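Local atomic coordinates of actin-related protein 8 (Homo sapiens, PDB entry 4FO0), a protein that binds ATP as a non-polymerising member of the actin family and serves as a proposed core subunit of the INO80 chromatin-remodelling complex. Residues Q330-Q335 with D352-A357. Numbering follows the deposited sequence.
Sequences QDHEFQ and DEKLQA
K354, reaching out from helix 353-359, meets H332 of strand 330-336 from the opposite direction and donates a hydrogen bond from its ammonium NZ to H332 NE2, over 3.0 Å. NZ arrives at the edge of the imidazole, only 11° out of the ring plane, and uses NE2 as the acceptor; a proton on ND1 is therefore likely, with the ring probably neutral beside the lysine charge. A bend at chi3 (-71°) turns the end of an otherwise extended lysine chain, and its CD and CE both lie 3.6 Å from H332 NE2. This close fit of methylene groups and ring edge is the tight part of a small contact that buries 114 Å² in all.

The side toward Q330 is looser. The Q330 side chain crosses K354 at about a right angle, and its CB lies 3.7 Å from K354 NZ. The amide OE1 of Q330 stays 3.5 Å from K354 NZ without a direct bond. A water lies between them, accepting from K354 NZ at 3.1 Å; its link to Q330 OE1 is too short to be trusted. NZ also bonds a glycerol, probably from the crystallisation liquor.

H332 and Q330 project from the same side of strand 330-336, whereas D331 points away and pairs with R349. The backbones remain well apart, with the nearest CA atoms, those of Q330 and D352, separated by 9.6 Å. F319, at the end of helix 306-319, meets the H332 ring. Within the actin-family fold the contact lies away from the nucleotide site, the K354 side chain being about 11 Å from the bound ATP. It joins an outer strand of the three-stranded antiparallel sheet, 330-336, paired with strand 343-350, to the helix that follows, 353-359, which packs in turn against helices 71-88 and 280-293.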
loop_
_atom_site.group_PDB
_atom_site.type_symbol
_atom_site.label_atom_id
_atom_site.label_comp_id
_atom_site.label_asym_id
_atom_site.label_seq_id
_atom_site.Cartn_x
_atom_site.Cartn_y
_atom_site.Cartn_z
ATOM N N GLN A 330 -8.146 -20.382 18.767
ATOM C CA GLN A 330 -6.728 -20.560 19.066
ATOM C C GLN A 330 -6.291 -19.609 20.160
ATOM O O GLN A 330 -6.807 -18.489 20.298
ATOM C CB GLN A 330 -5.853 -20.316 17.836
ATOM C CG GLN A 330 -5.272 -21.564 17.207
ATOM C CD GLN A 330 -6.227 -22.206 16.209
ATOM O OE1 GLN A 330 -6.227 -21.857 15.029
ATOM N NE2 GLN A 330 -7.052 -23.146 16.681
ATOM N N ASP A 331 -5.322 -20.056 20.938
ATOM C CA ASP A 331 -4.751 -19.204 21.963
ATOM C C ASP A 331 -3.562 -18.451 21.398
ATOM O O ASP A 331 -2.640 -19.050 20.838
ATOM C CB ASP A 331 -4.392 -20.018 23.197
ATOM C CG ASP A 331 -5.615 -20.357 24.033
ATOM O OD1 ASP A 331 -6.477 -19.468 24.209
ATOM O OD2 ASP A 331 -5.726 -21.509 24.496
ATOM N N HIS A 332 -3.628 -17.127 21.501
ATOM C CA HIS A 332 -2.589 -16.239 20.987
ATOM C C HIS A 332 -2.086 -15.282 22.063
ATOM O O HIS A 332 -2.733 -15.063 23.096
ATOM C CB HIS A 332 -3.129 -15.410 19.821
ATOM C CG HIS A 332 -3.614 -16.224 18.663
ATOM N ND1 HIS A 332 -2.758 -16.787 17.741
ATOM C CD2 HIS A 332 -4.868 -16.554 18.268
ATOM C CE1 HIS A 332 -3.463 -17.434 16.829
ATOM N NE2 HIS A 332 -4.745 -17.309 17.127
ATOM N N GLU A 333 -0.928 -14.695 21.823
ATOM C CA GLU A 333 -0.500 -13.625 22.701
ATOM C C GLU A 333 0.144 -12.542 21.871
ATOM O O GLU A 333 0.676 -12.808 20.793
ATOM C CB GLU A 333 0.474 -14.137 23.752
ATOM C CG GLU A 333 1.814 -14.568 23.192
ATOM C CD GLU A 333 2.663 -15.292 24.227
ATOM O OE1 GLU A 333 3.866 -15.529 23.944
ATOM O OE2 GLU A 333 2.119 -15.622 25.316
ATOM N N PHE A 334 0.077 -11.316 22.367
ATOM C CA PHE A 334 0.750 -10.219 21.700
ATOM C C PHE A 334 1.291 -9.235 22.718
ATOM O O PHE A 334 0.828 -9.192 23.864
ATOM C CB PHE A 334 -0.197 -9.528 20.710
ATOM C CG PHE A 334 -1.361 -8.809 21.353
ATOM C CD1 PHE A 334 -2.529 -9.484 21.667
ATOM C CD2 PHE A 334 -1.297 -7.446 21.611
ATOM C CE1 PHE A 334 -3.614 -8.816 22.252
ATOM C CE2 PHE A 334 -2.378 -6.768 22.190
ATOM C CZ PHE A 334 -3.540 -7.451 22.501
ATOM N N GLN A 335 2.271 -8.446 22.291
ATOM C CA GLN A 335 2.877 -7.424 23.142
ATOM C C GLN A 335 2.379 -6.015 22.841
ATOM O O GLN A 335 1.957 -5.714 21.729
ATOM C CB GLN A 335 4.392 -7.436 22.971
ATOM C CG GLN A 335 5.058 -8.725 23.395
ATOM C CD GLN A 335 6.570 -8.605 23.413
ATOM O OE1 GLN A 335 7.123 -7.518 23.234
ATOM N NE2 GLN A 335 7.248 -9.724 23.630
ATOM N N ASP A 352 -12.532 -17.011 13.925
ATOM C CA ASP A 352 -12.682 -16.862 12.490
ATOM C C ASP A 352 -12.347 -15.445 12.041
ATOM O O ASP A 352 -11.973 -15.201 10.886
ATOM C CB ASP A 352 -14.092 -17.284 12.075
ATOM C CG ASP A 352 -14.407 -18.727 12.468
ATOM O OD1 ASP A 352 -13.529 -19.613 12.300
ATOM O OD2 ASP A 352 -15.530 -18.969 12.966
ATOM N N GLU A 353 -12.466 -14.505 12.966
ATOM C CA GLU A 353 -11.993 -13.158 12.707
ATOM C C GLU A 353 -10.643 -13.142 11.938
ATOM O O GLU A 353 -10.425 -12.309 11.063
ATOM C CB GLU A 353 -11.906 -12.400 14.024
ATOM C CG GLU A 353 -11.699 -13.312 15.219
ATOM C CD GLU A 353 -12.991 -13.842 15.822
ATOM O OE1 GLU A 353 -12.996 -15.012 16.251
ATOM O OE2 GLU A 353 -13.991 -13.090 15.896
ATOM N N LYS A 354 -9.754 -14.079 12.237
ATOM C CA LYS A 354 -8.457 -14.119 11.558
ATOM C C LYS A 354 -8.576 -14.359 10.068
ATOM O O LYS A 354 -7.673 -14.000 9.316
ATOM C CB LYS A 354 -7.536 -15.181 12.165
ATOM C CG LYS A 354 -7.103 -14.893 13.592
ATOM C CD LYS A 354 -6.212 -15.994 14.107
ATOM C CE LYS A 354 -6.993 -17.263 14.351
ATOM N NZ LYS A 354 -6.043 -18.348 14.672
ATOM N N LEU A 355 -9.678 -14.984 9.652
ATOM C CA LEU A 355 -9.927 -15.289 8.241
ATOM C C LEU A 355 -10.971 -14.363 7.617
ATOM O O LEU A 355 -10.855 -13.976 6.473
ATOM C CB LEU A 355 -10.362 -16.741 8.075
ATOM C CG LEU A 355 -10.822 -17.188 6.684
ATOM C CD1 LEU A 355 -9.667 -17.215 5.675
ATOM C CD2 LEU A 355 -11.431 -18.557 6.811
ATOM N N GLN A 356 -11.986 -14.002 8.388
ATOM C CA GLN A 356 -12.994 -13.067 7.925
ATOM C C GLN A 356 -12.403 -11.751 7.424
ATOM O O GLN A 356 -12.732 -11.292 6.330
ATOM C CB GLN A 356 -14.000 -12.789 9.036
ATOM C CG GLN A 356 -14.827 -14.000 9.426
ATOM C CD GLN A 356 -15.623 -13.750 10.686
ATOM O OE1 GLN A 356 -15.063 -13.401 11.723
ATOM N NE2 GLN A 356 -16.931 -13.889 10.597
ATOM N N ALA A 357 -11.534 -11.144 8.228
ATOM C CA ALA A 357 -11.041 -9.804 7.940
ATOM C C ALA A 357 -10.325 -9.678 6.583
ATOM O O ALA A 357 -10.630 -8.787 5.800
ATOM C CB ALA A 357 -10.151 -9.331 9.066
HETATM O O HOH W 1 -8.188 -20.476 14.217
#